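Local coordinates for bifunctional protein PutA (Bdellovibrio bacteriovorus, PDB 5UR2) that probably oxidises L-glutamate gamma-semialdehyde to L-glutamate with NAD(+) and, as a bifunctional flavoenzyme of proline catabolism, carries a proline dehydrogenase barrel as well, at residues B[565-568]-B[569-573]; B[596-599]-B[600-604]. All coordinates share one frame; numbering follows the deposited sequence.

How the contacts relate
Both contacts are local, each formed within a few turns of helix in the aldehyde dehydrogenase part of the chain, and their centres lie 12 Å apart. Contact 1 comes first and spans the end of helix 554-570 and the start of helix 572-583; contact 2 follows, in the middle of helix 587-611, the next helix along. The chain thus doubles back so that helix 587-611 packs beside helix 554-570. Met568 and Thr569 of contact 1 touch Ile598 of contact 2, while Asp566 OD1 and Arg602 NH2 form a salt bridge of 2.8 Å. Contact 1 lies away from the active site; contact 2 is the one near the predicted catalytic residues Glu746 and Cys780.

Contact 1 (B[565-568]-B[569-573])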
loop_
_atom_site.group_PDB
_atom_site.type_symbol
_atom_site.label_atom_id
_atom_site.label_comp_id
_atom_site.label_asym_id
_atom_site.label_seq_id
_atom_site.Cartn_x
_atom_site.Cartn_y
_atom_site.Cartn_z
ATOM N N ALA B 565 -17.221 -13.983 -11.793
ATOM C CA ALA B 565 -16.386 -13.811 -12.981
ATOM C C ALA B 565 -16.428 -15.036 -13.889
ATOM O O ALA B 565 -16.445 -14.902 -15.121
ATOM C CB ALA B 565 -14.938 -13.524 -12.569
ATOM N N ASP B 566 -16.443 -16.239 -13.305
ATOM C CA ASP B 566 -16.519 -17.446 -14.120
ATOM C C ASP B 566 -17.846 -17.537 -14.844
ATOM O O ASP B 566 -17.887 -17.920 -16.015
ATOM C CB ASP B 566 -16.326 -18.691 -13.260
ATOM C CG ASP B 566 -14.945 -18.756 -12.638
ATOM O OD1 ASP B 566 -14.002 -18.156 -13.184
ATOM O OD2 ASP B 566 -14.817 -19.382 -11.586
ATOM N N ILE B 567 -18.936 -17.170 -14.168
ATOM C CA ILE B 567 -20.240 -17.190 -14.818
ATOM C C ILE B 567 -20.281 -16.170 -15.950
ATOM O O ILE B 567 -20.760 -16.469 -17.052
ATOM C CB ILE B 567 -21.341 -16.960 -13.774
ATOM C CG1 ILE B 567 -21.464 -18.203 -12.889
ATOM C CG2 ILE B 567 -22.661 -16.544 -14.436
ATOM C CD1 ILE B 567 -22.211 -17.951 -11.597
ATOM N N MET B 568 -19.733 -14.970 -15.716
ATOM C CA MET B 568 -19.617 -13.988 -16.790
ATOM C C MET B 568 -18.822 -14.554 -17.963
ATOM O O MET B 568 -19.178 -14.333 -19.129
ATOM C CB MET B 568 -18.942 -12.713 -16.296
ATOM C CG MET B 568 -19.756 -11.809 -15.381
ATOM S SD MET B 568 -18.656 -10.459 -14.801
ATOM C CE MET B 568 -19.834 -9.481 -13.851
ATOM N N THR B 569 -17.736 -15.280 -17.672
ATOM C CA THR B 569 -16.935 -15.871 -18.739
ATOM C C THR B 569 -17.747 -16.892 -19.536
ATOM O O THR B 569 -17.703 -16.910 -20.770
ATOM C CB THR B 569 -15.678 -16.502 -18.138
ATOM O OG1 THR B 569 -14.955 -15.519 -17.385
ATOM C CG2 THR B 569 -14.772 -17.096 -19.222
ATOM N N ARG B 570 -18.514 -17.736 -18.843
ATOM C CA ARG B 570 -19.346 -18.727 -19.518
ATOM C C ARG B 570 -20.419 -18.065 -20.385
ATOM O O ARG B 570 -20.725 -18.546 -21.482
ATOM C CB ARG B 570 -19.981 -19.638 -18.470
ATOM C CG ARG B 570 -20.913 -20.716 -19.023
ATOM C CD ARG B 570 -21.804 -21.237 -17.884
ATOM N NE ARG B 570 -22.861 -20.280 -17.537
ATOM C CZ ARG B 570 -23.534 -20.290 -16.388
ATOM N NH1 ARG B 570 -23.244 -21.190 -15.459
ATOM N NH2 ARG B 570 -24.499 -19.407 -16.165
ATOM N N ASP B 571 -21.031 -16.979 -19.907
ATOM C CA ASP B 571 -22.157 -16.388 -20.621
ATOM C C ASP B 571 -21.733 -15.211 -21.505
ATOM O O ASP B 571 -22.561 -14.358 -21.845
ATOM C CB ASP B 571 -23.241 -15.979 -19.626
ATOM C CG ASP B 571 -23.917 -17.199 -18.974
ATOM O OD1 ASP B 571 -23.627 -18.319 -19.412
ATOM O OD2 ASP B 571 -24.725 -17.056 -18.029
ATOM N N ARG B 572 -20.463 -15.180 -21.917
ATOM C CA ARG B 572 -19.901 -14.010 -22.581
ATOM C C ARG B 572 -20.764 -13.520 -23.740
ATOM O O ARG B 572 -21.099 -12.334 -23.810
ATOM C CB ARG B 572 -18.487 -14.314 -23.067
ATOM C CG ARG B 572 -17.734 -13.048 -23.385
ATOM C CD ARG B 572 -16.486 -13.333 -24.155
ATOM N NE ARG B 572 -15.585 -12.187 -24.186
ATOM C CZ ARG B 572 -14.449 -12.115 -23.500
ATOM N NH1 ARG B 572 -14.075 -13.120 -22.713
ATOM N NH2 ARG B 572 -13.680 -11.043 -23.610
ATOM N N PHE B 573 -21.145 -14.420 -24.653
ATOM C CA PHE B 573 -21.866 -13.990 -25.846
ATOM C C PHE B 573 -23.267 -13.491 -25.510
ATOM O O PHE B 573 -23.748 -12.517 -26.111
ATOM C CB PHE B 573 -21.920 -15.136 -26.862
ATOM C CG PHE B 573 -20.590 -15.423 -27.483
ATOM C CD1 PHE B 573 -20.136 -14.666 -28.546
ATOM C CD2 PHE B 573 -19.764 -16.400 -26.959
ATOM C CE1 PHE B 573 -18.895 -14.898 -29.095
ATOM C CE2 PHE B 573 -18.521 -16.645 -27.510
ATOM C CZ PHE B 573 -18.082 -15.892 -28.580
#
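Thr569 bonds back to Ala565 at the C-terminal end of helix 554-570, where one helix breaks at Asp571 and helix 572-583 begins at once. Two donors of Thr569 share Ala565 O: the backbone N in the ordinary helical bond, and OG1 at 2.8 Å, arriving from the opposite face of the carbonyl plane. With OG1 beside its own backbone N (chi1 -56°), the hydroxyl turns back along the helix and is satisfied within it. Arg570 N continues the helical pattern to Asp566 O at 2.9 Å. Its long chain bends at chi3 (75°), bringing one guanidinium face over Ile567 CG2, with NH2 3.8 Å from that methyl; NH1 makes a salt bridge to Glu683. Asp571 N closes the last turn on Ile567 O, and here the backbone leaves helical geometry. The short side chain of Asp571 keeps its carboxylate near the backbone, where Arg570 grips it side-on. Arg570 NE meets Asp571 OD1 at 2.8 Å, nearly straight at the hydrogen yet from above the carboxylate plane (43° out of it), and Arg570 NH2 reaches Asp571 OD2 at 3.0 Å. Arg572 opens the next helix, its chain extended to salt bridges from NE to Asp591 OD1 and from NH1 to Glu468 OE2.

Contact 2 (B[596-599]-B[600-604]); sequences EAID and FCRYY
Glu596 and Phe600, one helical turn apart, run side by side in the same direction, with the carboxylate plane turned 79° from the ring. Phe600 CE2 lies 3.3 Å from Glu596 OE1 and 3.7 Å from Glu596 CG, so both the acid and its methylene stem border the ring. Glu596 gets there by staying extended with CG anti to its N (chi1 -172°); its aliphatic stem suits an aromatic neighbour while its end remains polar. Ile598 and Arg602 form a second side-by-side pair, pointing the same way: Ile598 CG2 is 4.0 Å from Arg602 NE, and the long arginine, bent at chi2 (-141°), ends at Asp566. Asp599 instead directs its carboxylate to Asn467 and Glu468 N. Cys601 CB lies 3.3 Å from Ile598 O; its side chain touches Ala565 of helix 554-570 and Thr653 of helix 646-657, its small size suiting a place between two helices. Beneath these side chains the backbone is regular, as in the hydrogen bond from Tyr603 N to Asp599 O, 2.8 Å. The arrangement is i to i+4 side-chain pairing along a largely buried stretch of alpha-helix in the aldehyde dehydrogenase fold, the Phe600 side chain about 8 Å from that of Glu746, a predicted active-site residue.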
loop_
_atom_site.group_PDB
_atom_site.type_symbol
_atom_site.label_atom_id
_atom_site.label_comp_id
_atom_site.label_asym_id
_atom_site.label_seq_id
_atom_site.Cartn_x
_atom_site.Cartn_y
_atom_site.Cartn_z
ATOM N N GLU B 596 -13.855 -6.007 -19.033
ATOM C CA GLU B 596 -13.618 -5.109 -17.909
ATOM C C GLU B 596 -14.387 -5.567 -16.671
ATOM O O GLU B 596 -13.849 -5.518 -15.557
ATOM C CB GLU B 596 -13.984 -3.671 -18.298
ATOM C CG GLU B 596 -13.589 -2.597 -17.259
ATOM C CD GLU B 596 -13.937 -1.163 -17.689
ATOM O OE1 GLU B 596 -14.437 -0.400 -16.855
ATOM O OE2 GLU B 596 -13.697 -0.784 -18.845
ATOM N N ALA B 597 -15.633 -6.046 -16.847
ATOM C CA ALA B 597 -16.413 -6.510 -15.699
ATOM C C ALA B 597 -15.750 -7.703 -15.039
ATOM O O ALA B 597 -15.650 -7.770 -13.809
ATOM C CB ALA B 597 -17.849 -6.874 -16.109
ATOM N N ILE B 598 -15.290 -8.653 -15.845
ATOM C CA ILE B 598 -14.552 -9.792 -15.310
ATOM C C ILE B 598 -13.290 -9.315 -14.602
ATOM O O ILE B 598 -12.950 -9.791 -13.511
ATOM C CB ILE B 598 -14.240 -10.773 -16.450
ATOM C CG1 ILE B 598 -15.545 -11.392 -16.936
ATOM C CG2 ILE B 598 -13.202 -11.867 -16.023
ATOM C CD1 ILE B 598 -15.431 -12.079 -18.306
ATOM N N ASP B 599 -12.601 -8.343 -15.198
ATOM C CA ASP B 599 -11.366 -7.827 -14.618
ATOM C C ASP B 599 -11.607 -7.216 -13.243
ATOM O O ASP B 599 -10.806 -7.426 -12.328
ATOM C CB ASP B 599 -10.722 -6.791 -15.552
ATOM C CG ASP B 599 -10.043 -7.417 -16.769
ATOM O OD1 ASP B 599 -9.823 -8.661 -16.780
ATOM O OD2 ASP B 599 -9.694 -6.646 -17.711
ATOM N N PHE B 600 -12.678 -6.423 -13.091
ATOM C CA PHE B 600 -13.004 -5.840 -11.784
ATOM C C PHE B 600 -13.193 -6.930 -10.734
ATOM O O PHE B 600 -12.640 -6.854 -9.625
ATOM C CB PHE B 600 -14.269 -4.971 -11.885
ATOM C CG PHE B 600 -14.034 -3.576 -12.434
ATOM C CD1 PHE B 600 -12.955 -2.804 -11.999
ATOM C CD2 PHE B 600 -14.913 -3.030 -13.361
ATOM C CE1 PHE B 600 -12.740 -1.516 -12.492
ATOM C CE2 PHE B 600 -14.714 -1.727 -13.876
ATOM C CZ PHE B 600 -13.618 -0.979 -13.434
ATOM N N CYS B 601 -13.979 -7.955 -11.075
ATOM C CA CYS B 601 -14.188 -9.101 -10.201
ATOM C C CYS B 601 -12.868 -9.688 -9.732
ATOM O O CYS B 601 -12.613 -9.825 -8.526
ATOM C CB CYS B 601 -14.988 -10.175 -10.938
ATOM S SG CYS B 601 -16.710 -9.786 -11.212
ATOM N N ARG B 602 -12.017 -10.064 -10.685
ATOM C CA ARG B 602 -10.791 -10.758 -10.307
ATOM C C ARG B 602 -9.832 -9.830 -9.573
ATOM O O ARG B 602 -9.184 -10.247 -8.611
ATOM C CB ARG B 602 -10.126 -11.360 -11.548
ATOM C CG ARG B 602 -11.050 -12.296 -12.289
ATOM C CD ARG B 602 -10.268 -13.474 -12.798
ATOM N NE ARG B 602 -11.057 -14.309 -13.692
ATOM C CZ ARG B 602 -11.882 -15.274 -13.298
ATOM N NH1 ARG B 602 -12.070 -15.528 -12.006
ATOM N NH2 ARG B 602 -12.528 -15.991 -14.209
ATOM N N TYR B 603 -9.743 -8.566 -10.001
ATOM C CA TYR B 603 -8.806 -7.639 -9.371
ATOM C C TYR B 603 -9.222 -7.314 -7.939
ATOM O O TYR B 603 -8.394 -7.337 -7.021
ATOM C CB TYR B 603 -8.697 -6.371 -10.201
ATOM C CG TYR B 603 -7.683 -5.357 -9.707
ATOM C CD1 TYR B 603 -6.368 -5.372 -10.176
ATOM C CD2 TYR B 603 -8.047 -4.361 -8.797
ATOM C CE1 TYR B 603 -5.422 -4.411 -9.742
ATOM C CE2 TYR B 603 -7.123 -3.413 -8.356
ATOM C CZ TYR B 603 -5.814 -3.439 -8.832
ATOM O OH TYR B 603 -4.912 -2.497 -8.397
ATOM N N TYR B 604 -10.500 -7.006 -7.716
ATOM C CA TYR B 604 -10.882 -6.675 -6.349
ATOM C C TYR B 604 -10.850 -7.921 -5.478
ATOM O O TYR B 604 -10.517 -7.829 -4.293
ATOM C CB TYR B 604 -12.255 -5.985 -6.312
ATOM C CG TYR B 604 -12.239 -4.647 -7.038
ATOM C CD1 TYR B 604 -11.134 -3.799 -6.943
ATOM C CD2 TYR B 604 -13.298 -4.260 -7.859
ATOM C CE1 TYR B 604 -11.093 -2.581 -7.609
ATOM C CE2 TYR B 604 -13.270 -3.049 -8.552
ATOM C CZ TYR B 604 -12.156 -2.215 -8.424
ATOM O OH TYR B 604 -12.112 -1.018 -9.099
#